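Local coordinates for protein glycoside Hydrolase (Bacteroides uniformis, PDB 5TA0) that is a family 86 glycoside hydrolase that binds neoagarooctaose and probably cleaves agarose chains in a gut bacterium, at residues 258-263 with 308-313; 302-307 with 358-363; 73-78 with 131-136. All blocks are in the same frame, centred on the assembly; numbering follows the deposited sequence.

Contact 1: 258-263 with 308-313; sequences GRWNAR and EQYSMI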
loop_
_atom_site.group_PDB
_atom_site.type_symbol
_atom_site.label_atom_id
_atom_site.label_comp_id
_atom_site.label_asym_id
_atom_site.label_seq_id
_atom_site.Cartn_x
_atom_site.Cartn_y
_atom_site.Cartn_z
ATOM N N GLY A 258 14.106 16.723 -9.144
ATOM C CA GLY A 258 13.501 17.944 -8.688
ATOM C C GLY A 258 12.135 17.720 -8.038
ATOM O O GLY A 258 11.744 18.457 -7.164
ATOM N N ARG A 259 11.413 16.698 -8.493
ATOM C CA ARG A 259 10.087 16.419 -7.891
ATOM C C ARG A 259 10.215 15.906 -6.462
ATOM O O ARG A 259 9.488 16.372 -5.573
ATOM C CB ARG A 259 9.259 15.486 -8.747
ATOM C CG ARG A 259 7.844 15.278 -8.219
ATOM C CD ARG A 259 6.913 14.802 -9.288
ATOM N NE ARG A 259 5.621 14.322 -8.773
ATOM C CZ ARG A 259 4.448 14.494 -9.368
ATOM N NH1 ARG A 259 3.345 13.932 -8.866
ATOM N NH2 ARG A 259 4.325 15.259 -10.448
ATOM N N TRP A 260 11.147 14.982 -6.250
ATOM C CA TRP A 260 11.518 14.579 -4.895
ATOM C C TRP A 260 11.893 15.793 -4.043
ATOM O O TRP A 260 11.397 15.997 -2.924
ATOM C CB TRP A 260 12.667 13.583 -4.919
ATOM C CG TRP A 260 13.294 13.444 -3.559
ATOM C CD1 TRP A 260 14.439 14.055 -3.134
ATOM C CD2 TRP A 260 12.773 12.726 -2.424
ATOM N NE1 TRP A 260 14.677 13.760 -1.808
ATOM C CE2 TRP A 260 13.660 12.955 -1.354
ATOM C CE3 TRP A 260 11.641 11.918 -2.209
ATOM C CZ2 TRP A 260 13.473 12.393 -0.095
ATOM C CZ3 TRP A 260 11.466 11.344 -0.955
ATOM C CH2 TRP A 260 12.376 11.586 0.082
ATOM N N ASN A 261 12.812 16.614 -4.566
ATOM C CA ASN A 261 13.336 17.731 -3.797
ATOM C C ASN A 261 12.296 18.781 -3.432
ATOM O O ASN A 261 12.394 19.355 -2.353
ATOM C CB ASN A 261 14.494 18.398 -4.537
ATOM C CG ASN A 261 15.762 17.594 -4.485
ATOM O OD1 ASN A 261 16.045 16.884 -3.524
ATOM N ND2 ASN A 261 16.559 17.732 -5.532
ATOM N N ALA A 262 11.302 18.976 -4.302
ATOM C CA ALA A 262 10.262 19.982 -4.067
ATOM C C ALA A 262 9.091 19.500 -3.211
ATOM O O ALA A 262 8.362 20.317 -2.663
ATOM C CB ALA A 262 9.717 20.466 -5.403
ATOM N N ARG A 263 8.906 18.176 -3.132
ATOM C CA ARG A 263 7.688 17.593 -2.572
ATOM C C ARG A 263 8.012 16.750 -1.333
ATOM O O ARG A 263 8.113 17.319 -0.245
ATOM C CB ARG A 263 6.891 16.881 -3.657
ATOM C CG ARG A 263 6.466 17.818 -4.766
ATOM C CD ARG A 263 5.579 17.098 -5.732
ATOM N NE ARG A 263 5.296 17.924 -6.895
ATOM C CZ ARG A 263 4.212 17.816 -7.657
ATOM N NH1 ARG A 263 3.231 16.985 -7.360
ATOM N NH2 ARG A 263 4.080 18.612 -8.718
ATOM N N GLU A 308 11.949 6.058 3.362
ATOM C CA GLU A 308 12.584 5.541 4.584
ATOM C C GLU A 308 13.980 6.116 4.792
ATOM O O GLU A 308 14.305 6.534 5.905
ATOM C CB GLU A 308 12.685 4.029 4.528
ATOM C CG GLU A 308 11.347 3.319 4.607
ATOM C CD GLU A 308 11.437 1.822 4.353
ATOM O OE1 GLU A 308 10.344 1.184 4.274
ATOM O OE2 GLU A 308 12.550 1.263 4.166
ATOM N N GLN A 309 14.794 6.125 3.731
ATOM C CA GLN A 309 16.174 6.588 3.881
ATOM C C GLN A 309 16.253 8.064 4.246
ATOM O O GLN A 309 17.053 8.446 5.115
ATOM C CB GLN A 309 16.961 6.329 2.597
ATOM C CG GLN A 309 18.382 6.911 2.563
ATOM C CD GLN A 309 19.343 6.200 3.495
ATOM O OE1 GLN A 309 19.856 5.130 3.189
ATOM N NE2 GLN A 309 19.585 6.799 4.636
ATOM N N TYR A 310 15.440 8.901 3.589
ATOM C CA TYR A 310 15.481 10.330 3.923
ATOM C C TYR A 310 14.876 10.604 5.297
ATOM O O TYR A 310 15.369 11.466 6.048
ATOM C CB TYR A 310 14.923 11.240 2.830
ATOM C CG TYR A 310 15.193 12.677 3.141
ATOM C CD1 TYR A 310 14.170 13.551 3.489
ATOM C CD2 TYR A 310 16.490 13.148 3.211
ATOM C CE1 TYR A 310 14.431 14.863 3.849
ATOM C CE2 TYR A 310 16.769 14.449 3.544
ATOM C CZ TYR A 310 15.749 15.307 3.869
ATOM O OH TYR A 310 16.017 16.605 4.227
ATOM N N SER A 311 13.835 9.849 5.679
ATOM C CA SER A 311 13.334 9.932 7.041
ATOM C C SER A 311 14.426 9.619 8.063
ATOM O O SER A 311 14.566 10.315 9.059
ATOM C CB SER A 311 12.130 9.018 7.224
ATOM O OG SER A 311 11.062 9.380 6.360
ATOM N N MET A 312 15.210 8.581 7.790
ATOM C CA MET A 312 16.342 8.303 8.689
ATOM C C MET A 312 17.322 9.464 8.762
ATOM O O MET A 312 17.705 9.883 9.838
ATOM C CB MET A 312 17.070 7.027 8.247
ATOM C CG MET A 312 16.311 5.766 8.615
ATOM S SD MET A 312 16.206 5.405 10.386
ATOM C CE MET A 312 17.933 5.071 10.721
ATOM N N ILE A 313 17.702 10.013 7.619
ATOM C CA ILE A 313 18.691 11.104 7.608
ATOM C C ILE A 313 18.165 12.339 8.362
ATOM O O ILE A 313 18.841 12.887 9.224
ATOM C CB ILE A 313 19.083 11.472 6.166
ATOM C CG1 ILE A 313 19.937 10.357 5.545
ATOM C CG2 ILE A 313 19.807 12.831 6.081
ATOM C CD1 ILE A 313 20.033 10.400 4.053
#

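Contact 2: 302-307 with 358-363; sequences ATMDMI and MERTDN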
loop_
_atom_site.group_PDB
_atom_site.type_symbol
_atom_site.label_atom_id
_atom_site.label_comp_id
_atom_site.label_asym_id
_atom_site.label_seq_id
_atom_site.Cartn_x
_atom_site.Cartn_y
_atom_site.Cartn_z
ATOM N N ALA A 302 11.897 1.425 -4.930
ATOM C CA ALA A 302 12.691 2.652 -4.912
ATOM C C ALA A 302 11.943 3.797 -4.218
ATOM O O ALA A 302 12.534 4.529 -3.441
ATOM C CB ALA A 302 13.100 3.043 -6.322
ATOM N N THR A 303 10.656 3.928 -4.529
ATOM C CA THR A 303 9.838 4.948 -3.888
ATOM C C THR A 303 9.870 4.791 -2.367
ATOM O O THR A 303 10.162 5.724 -1.626
ATOM C CB THR A 303 8.391 4.838 -4.388
ATOM O OG1 THR A 303 8.393 4.888 -5.829
ATOM C CG2 THR A 303 7.518 5.925 -3.832
ATOM N N MET A 304 9.559 3.582 -1.919
ATOM C CA MET A 304 9.472 3.329 -0.461
ATOM C C MET A 304 10.829 3.424 0.237
ATOM O O MET A 304 10.927 4.014 1.307
ATOM C CB MET A 304 8.784 2.006 -0.199
ATOM C CG MET A 304 7.334 1.998 -0.616
ATOM S SD MET A 304 6.406 0.515 -0.175
ATOM C CE MET A 304 7.100 -0.617 -1.340
ATOM N N ASP A 305 11.875 2.912 -0.409
ATOM C CA ASP A 305 13.241 3.071 0.131
ATOM C C ASP A 305 13.657 4.531 0.285
ATOM O O ASP A 305 14.353 4.872 1.242
ATOM C CB ASP A 305 14.289 2.330 -0.723
ATOM C CG ASP A 305 14.364 0.822 -0.437
ATOM O OD1 ASP A 305 13.524 0.287 0.319
ATOM O OD2 ASP A 305 15.259 0.171 -1.024
ATOM N N MET A 306 13.247 5.399 -0.633
ATOM C CA MET A 306 13.646 6.782 -0.550
ATOM C C MET A 306 12.971 7.514 0.599
ATOM O O MET A 306 13.607 8.269 1.326
ATOM C CB MET A 306 13.359 7.468 -1.886
ATOM C CG MET A 306 14.109 8.764 -2.055
ATOM S SD MET A 306 14.286 9.250 -3.789
ATOM C CE MET A 306 15.582 10.485 -3.637
ATOM N N ILE A 307 11.675 7.243 0.793
ATOM C CA ILE A 307 10.968 7.807 1.950
ATOM C C ILE A 307 11.672 7.356 3.245
ATOM O O ILE A 307 11.978 8.171 4.117
ATOM C CB ILE A 307 9.486 7.414 1.973
ATOM C CG1 ILE A 307 8.737 8.051 0.790
ATOM C CG2 ILE A 307 8.845 7.826 3.270
ATOM C CD1 ILE A 307 7.320 7.529 0.644
ATOM N N MET A 358 3.877 -6.722 2.269
ATOM C CA MET A 358 4.097 -7.781 3.284
ATOM C C MET A 358 5.583 -7.901 3.616
ATOM O O MET A 358 5.936 -8.215 4.768
ATOM C CB MET A 358 3.522 -9.103 2.778
ATOM C CG MET A 358 2.003 -9.163 2.858
ATOM S SD MET A 358 1.214 -10.393 1.773
ATOM C CE MET A 358 1.831 -11.901 2.495
ATOM N N GLU A 359 6.459 -7.643 2.654
ATOM C CA GLU A 359 7.900 -7.650 2.904
ATOM C C GLU A 359 8.351 -6.553 3.845
ATOM O O GLU A 359 9.468 -6.654 4.341
ATOM C CB GLU A 359 8.714 -7.498 1.631
ATOM C CG GLU A 359 8.599 -8.630 0.672
ATOM C CD GLU A 359 9.384 -8.387 -0.591
ATOM O OE1 GLU A 359 10.550 -7.933 -0.509
ATOM O OE2 GLU A 359 8.823 -8.666 -1.649
ATOM N N ARG A 360 7.544 -5.491 4.024
ATOM C CA ARG A 360 7.863 -4.371 4.937
ATOM C C ARG A 360 6.885 -4.211 6.028
ATOM O O ARG A 360 6.611 -3.099 6.490
ATOM C CB ARG A 360 7.768 -3.035 4.201
ATOM C CG ARG A 360 8.650 -2.973 3.059
ATOM C CD ARG A 360 8.692 -1.562 2.493
ATOM N NE ARG A 360 9.470 -1.687 1.304
ATOM C CZ ARG A 360 10.495 -0.929 0.933
ATOM N NH1 ARG A 360 10.891 0.127 1.644
ATOM N NH2 ARG A 360 11.096 -1.221 -0.213
ATOM N N THR A 361 6.308 -5.315 6.468
ATOM C CA THR A 361 5.233 -5.274 7.392
ATOM C C THR A 361 5.568 -4.515 8.687
ATOM O O THR A 361 4.692 -3.899 9.284
ATOM C CB THR A 361 4.691 -6.702 7.648
ATOM O OG1 THR A 361 3.542 -6.643 8.486
ATOM C CG2 THR A 361 5.745 -7.620 8.272
ATOM N N ASP A 362 6.822 -4.547 9.121
ATOM C CA ASP A 362 7.206 -3.800 10.322
ATOM C C ASP A 362 7.027 -2.276 10.191
ATOM O O ASP A 362 6.779 -1.647 11.192
ATOM C CB ASP A 362 8.661 -4.109 10.721
ATOM C CG ASP A 362 9.678 -3.749 9.654
ATOM O OD1 ASP A 362 9.383 -3.848 8.448
ATOM O OD2 ASP A 362 10.810 -3.412 10.055
ATOM N N ASN A 363 7.177 -1.736 8.993
ATOM C CA ASN A 363 7.059 -0.281 8.747
ATOM C C ASN A 363 5.857 0.099 7.900
ATOM O O ASN A 363 5.805 1.223 7.356
ATOM C CB ASN A 363 8.332 0.226 8.076
ATOM C CG ASN A 363 9.521 0.228 9.017
ATOM O OD1 ASN A 363 9.404 0.607 10.184
ATOM N ND2 ASN A 363 10.664 -0.148 8.499
#

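Contact 3: 73-78 with 131-136; sequences LIRKYD and EKYSNL. With EDO (1,2-ethanediol), chain S.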
loop_
_atom_site.group_PDB
_atom_site.type_symbol
_atom_site.label_atom_id
_atom_site.label_comp_id
_atom_site.label_asym_id
_atom_site.label_seq_id
_atom_site.Cartn_x
_atom_site.Cartn_y
_atom_site.Cartn_z
ATOM N N LEU A 73 -19.489 -11.449 2.936
ATOM C CA LEU A 73 -18.230 -10.811 2.579
ATOM C C LEU A 73 -17.320 -10.598 3.778
ATOM O O LEU A 73 -16.138 -10.968 3.737
ATOM C CB LEU A 73 -18.503 -9.496 1.872
ATOM C CG LEU A 73 -17.300 -8.721 1.333
ATOM C CD1 LEU A 73 -16.275 -9.572 0.596
ATOM C CD2 LEU A 73 -17.801 -7.570 0.453
ATOM N N ILE A 74 -17.836 -9.985 4.834
ATOM C CA ILE A 74 -16.995 -9.695 5.998
ATOM C C ILE A 74 -16.734 -10.974 6.818
ATOM O O ILE A 74 -15.575 -11.338 7.052
ATOM C CB ILE A 74 -17.586 -8.571 6.879
ATOM C CG1 ILE A 74 -17.585 -7.235 6.129
ATOM C CG2 ILE A 74 -16.796 -8.444 8.177
ATOM C CD1 ILE A 74 -18.372 -6.142 6.831
ATOM N N ARG A 75 -17.793 -11.645 7.258
ATOM C CA ARG A 75 -17.601 -12.775 8.173
ATOM C C ARG A 75 -17.032 -14.008 7.468
ATOM O O ARG A 75 -15.991 -14.519 7.867
ATOM C CB ARG A 75 -18.891 -13.090 8.938
ATOM C CG ARG A 75 -18.706 -14.111 10.058
ATOM C CD ARG A 75 -18.757 -15.582 9.667
ATOM N NE ARG A 75 -19.878 -15.960 8.802
ATOM C CZ ARG A 75 -19.931 -17.075 8.059
ATOM N NH1 ARG A 75 -20.991 -17.317 7.292
ATOM N NH2 ARG A 75 -18.929 -17.956 8.062
ATOM N N LYS A 76 -17.708 -14.478 6.421
ATOM C CA LYS A 76 -17.282 -15.732 5.775
ATOM C C LYS A 76 -15.874 -15.634 5.162
ATOM O O LYS A 76 -15.077 -16.555 5.301
ATOM C CB LYS A 76 -18.285 -16.179 4.707
ATOM C CG LYS A 76 -17.848 -17.451 4.006
ATOM C CD LYS A 76 -18.915 -18.023 3.093
ATOM C CE LYS A 76 -18.849 -17.422 1.708
ATOM N NZ LYS A 76 -19.883 -18.033 0.825
ATOM N N TYR A 77 -15.554 -14.512 4.516
ATOM C CA TYR A 77 -14.217 -14.368 3.929
ATOM C C TYR A 77 -13.193 -13.747 4.890
ATOM O O TYR A 77 -11.996 -13.754 4.584
ATOM C CB TYR A 77 -14.289 -13.602 2.621
ATOM C CG TYR A 77 -14.957 -14.395 1.512
ATOM C CD1 TYR A 77 -14.360 -15.542 0.988
ATOM C CD2 TYR A 77 -16.177 -13.991 0.988
ATOM C CE1 TYR A 77 -14.990 -16.267 -0.017
ATOM C CE2 TYR A 77 -16.794 -14.700 -0.034
ATOM C CZ TYR A 77 -16.195 -15.828 -0.525
ATOM O OH TYR A 77 -16.818 -16.550 -1.539
ATOM N N ASP A 78 -13.656 -13.250 6.048
ATOM C CA ASP A 78 -12.782 -12.615 7.069
ATOM C C ASP A 78 -12.028 -11.428 6.468
ATOM O O ASP A 78 -10.798 -11.411 6.349
ATOM C CB ASP A 78 -11.824 -13.613 7.714
ATOM C CG ASP A 78 -11.182 -13.080 8.976
ATOM O OD1 ASP A 78 -11.921 -12.588 9.830
ATOM O OD2 ASP A 78 -9.973 -13.206 9.147
ATOM N N GLU A 131 -18.217 -4.279 14.402
ATOM C CA GLU A 131 -17.161 -3.334 14.793
ATOM C C GLU A 131 -15.815 -4.006 14.949
ATOM O O GLU A 131 -14.777 -3.377 14.685
ATOM C CB GLU A 131 -17.546 -2.593 16.074
ATOM C CG GLU A 131 -18.637 -1.550 15.840
ATOM C CD GLU A 131 -19.211 -0.937 17.098
ATOM O OE1 GLU A 131 -20.071 -0.040 16.972
ATOM O OE2 GLU A 131 -18.765 -1.294 18.209
ATOM N N LYS A 132 -15.802 -5.280 15.350
ATOM C CA LYS A 132 -14.538 -6.008 15.467
ATOM C C LYS A 132 -13.768 -6.175 14.139
ATOM O O LYS A 132 -12.586 -6.522 14.161
ATOM C CB LYS A 132 -14.744 -7.377 16.142
ATOM C CG LYS A 132 -15.576 -8.361 15.361
ATOM C CD LYS A 132 -15.774 -9.656 16.139
ATOM C CE LYS A 132 -16.551 -10.636 15.312
ATOM N NZ LYS A 132 -16.946 -11.799 16.161
ATOM N N TYR A 133 -14.460 -5.954 13.004
ATOM C CA TYR A 133 -13.814 -5.979 11.694
ATOM C C TYR A 133 -13.366 -4.596 11.181
ATOM O O TYR A 133 -12.841 -4.492 10.084
ATOM C CB TYR A 133 -14.753 -6.610 10.653
ATOM C CG TYR A 133 -15.079 -8.063 10.909
ATOM C CD1 TYR A 133 -14.248 -9.059 10.445
ATOM C CD2 TYR A 133 -16.230 -8.431 11.590
ATOM C CE1 TYR A 133 -14.528 -10.403 10.654
ATOM C CE2 TYR A 133 -16.543 -9.773 11.798
ATOM C CZ TYR A 133 -15.680 -10.751 11.336
ATOM O OH TYR A 133 -15.977 -12.079 11.527
ATOM N N SER A 134 -13.552 -3.546 11.967
ATOM C CA SER A 134 -13.394 -2.181 11.498
ATOM C C SER A 134 -12.323 -1.421 12.259
ATOM O O SER A 134 -12.342 -1.356 13.506
ATOM C CB SER A 134 -14.731 -1.473 11.643
ATOM O OG SER A 134 -14.652 -0.139 11.145
ATOM N N ASN A 135 -11.389 -0.842 11.509
ATOM C CA ASN A 135 -10.418 0.107 12.033
ATOM C C ASN A 135 -10.378 1.235 11.019
ATOM O O ASN A 135 -9.801 1.112 9.933
ATOM C CB ASN A 135 -9.064 -0.555 12.199
ATOM C CG ASN A 135 -8.045 0.324 12.914
ATOM O OD1 ASN A 135 -8.366 1.422 13.341
ATOM N ND2 ASN A 135 -6.833 -0.164 13.059
ATOM N N LEU A 136 -11.071 2.311 11.314
ATOM C CA LEU A 136 -11.327 3.328 10.300
ATOM C C LEU A 136 -10.166 4.244 10.026
ATOM O O LEU A 136 -9.558 4.809 10.954
ATOM C CB LEU A 136 -12.547 4.174 10.683
ATOM C CG LEU A 136 -13.029 5.214 9.676
ATOM C CD1 LEU A 136 -13.575 4.517 8.454
ATOM C CD2 LEU A 136 -14.059 6.141 10.317
HETATM C C1 EDO S . -4.050 -1.667 11.235
HETATM O O1 EDO S . -4.070 -1.945 12.644
HETATM C C2 EDO S . -5.074 -2.546 10.563
HETATM O O2 EDO S . -6.308 -2.589 11.261
HETATM O O HOH W 1 -14.525 -13.857 10.125
#

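Contact 1: 258-263 with 308-313
Trp260 and Tyr310 carry the whole contact, and it is apolar. The far corner of the indole reaches the base of the tyrosine side chain. Trp260 CZ2 lies 3.5 Å from Tyr310 CB, and Trp260 CH2 lies 3.8 Å from the same CB. That methylene sits at the edge of the indole, close to its plane. The tryptophan therefore pushes its benzo edge, not a face, against the second helix. In Trp260, CG is trans to the backbone N (chi1 165°), which carries the six-membered ring across the gap between the helices.

The two aromatic groups also meet as rings, but only loosely. Trp260 CZ2 is 3.7 Å from Tyr310 CG, and the centroids of the indole six-membered ring and the phenol ring are 5.8 Å apart. The planes stand at 89°. The approach is still oblique, so it is neither a stack nor an edge-to-face pair.

Both residues belong to helices of the alpha/beta barrel. Helix 258-262 follows strand 242-247, and helix 298-315 follows the adjacent parallel strand 277-285. The contact thus joins these two helices, and both side chains are buried. Around the pair, Leu536 of strand 523-538 packs on Trp260, and Ile268 of helix 264-271 packs on Tyr310.

The polar ends of the pair are engaged elsewhere. Trp260 NE1 is hydrogen-bonded to Tyr535 OH, also on strand 523-538. Tyr310 OH is hydrogen-bonded to Asp269 OD1 and Lys265 NZ, both on helix 264-271.

Contact 2: 302-307 with 358-363
Arg360 meets Asp305 in a buried salt bridge. Two nitrogens of the guanidinium end converge on a single carboxylate oxygen. Arg360 NH2 donates to Asp305 OD1 at 2.9 Å, and Arg360 NH1 donates to the same OD1 at 3.0 Å. Both bonds are bent, with N-H...O angles of 138° and 136°. The NH1 bond arrives nearly end-on to the C-O bond, whereas NH2 comes from above the carboxylate plane. The two flat groups are turned 48° against each other, so this is a forked grip on one oxygen and not a coplanar pair.

Met304 takes a face of the same guanidinium. Its CB lies 3.4 Å from Arg360 NH1, over the rim of the group. The methionine chain bends at its last torsion, and Met304 CE comes within 3.7 Å of Arg360 NE.

Both charges have further direct partners. Arg360 NH2 pairs with Glu301 and NH1 with Glu308, one helical turn to either side of the Met304-Asp305 pair. Asp305 OD1 is bridged to Lys529, and OD2 to Arg563. Lys529 also lies close to Arg360 NH1, and Arg563 to Arg360 NH2; the carboxylates among them probably offset this gathering of positive charge.

Arg360 spans the gap with a chain extended from CG to NE. It is the third residue of a type I beta turn running from Met358 to Thr361. On the other side, Met304 and Asp305 are consecutive in helix 298-315.

The arrangement is a buried ionic network. It ties a barrel helix and the loop leading into barrel strand 364-369 to the five-stranded sheet that holds Lys529 and Arg563.

Contact 3: 73-78 with 131-136
Tyr133 lays one ring face against Ile74, in one of two deposited conformers of the isoleucine; in the other the contact may not hold. Here Ile74 CG2 makes a CH-pi contact 3.4 Å from the ring centroid and 18° off the normal. The methyl is displaced toward the CB side of the ring. It is trans to the backbone N of Ile74, which sets it over the phenol.

Asp78 OD1 lies in the ring plane at the edge, 3.5 Å from Tyr133 CE1, with the carboxylate turned 74° from the ring. Asp78 OD2 pairs with Arg45. Arg75 runs alongside, its CG 3.7 Å from Tyr133 OH. One water is hydrogen-bonded to Tyr133 OH at 2.7 Å, and also to Arg75 O and Asp78 OD1.

A leucine in place of Tyr133 would probably leave the Ile74 methyl without its aromatic face and the water without its hydroxyl partner.

Asn135 ND2 donates to O2 of a 1,2-ethanediol, probably from the crystallisation liquor, at 3.1 Å.

Asp78 is the C-prime residue of a Schellman motif ending helix 69-76. The contact packs this helix end against the 3-10 turn before barrel strand 134-140, at the N-terminal ends of the parallel strands.

In the fold
Contact 3 comes first along the chain. It closes a loop that carries strand 80-84 and helices 86-94 and 107-123, and joins helix 69-76 to the entry of strand 134-140. It is complete before the other two begin. Contact 1 then closes a loop from helix 258-262 to helix 298-315, passing through strand 277-285. Contact 2 opens before that loop is finished and runs on through strand 321-326 and helix 340-358, so the two loops cross. Both join barrel elements around helix 298-315, and they touch through the Glu308-Arg360 salt bridge and the packing of Met306 on Trp260. Contacts 1 and 3 lie on opposite sides of the chain's centre, with centres about 36 Å apart.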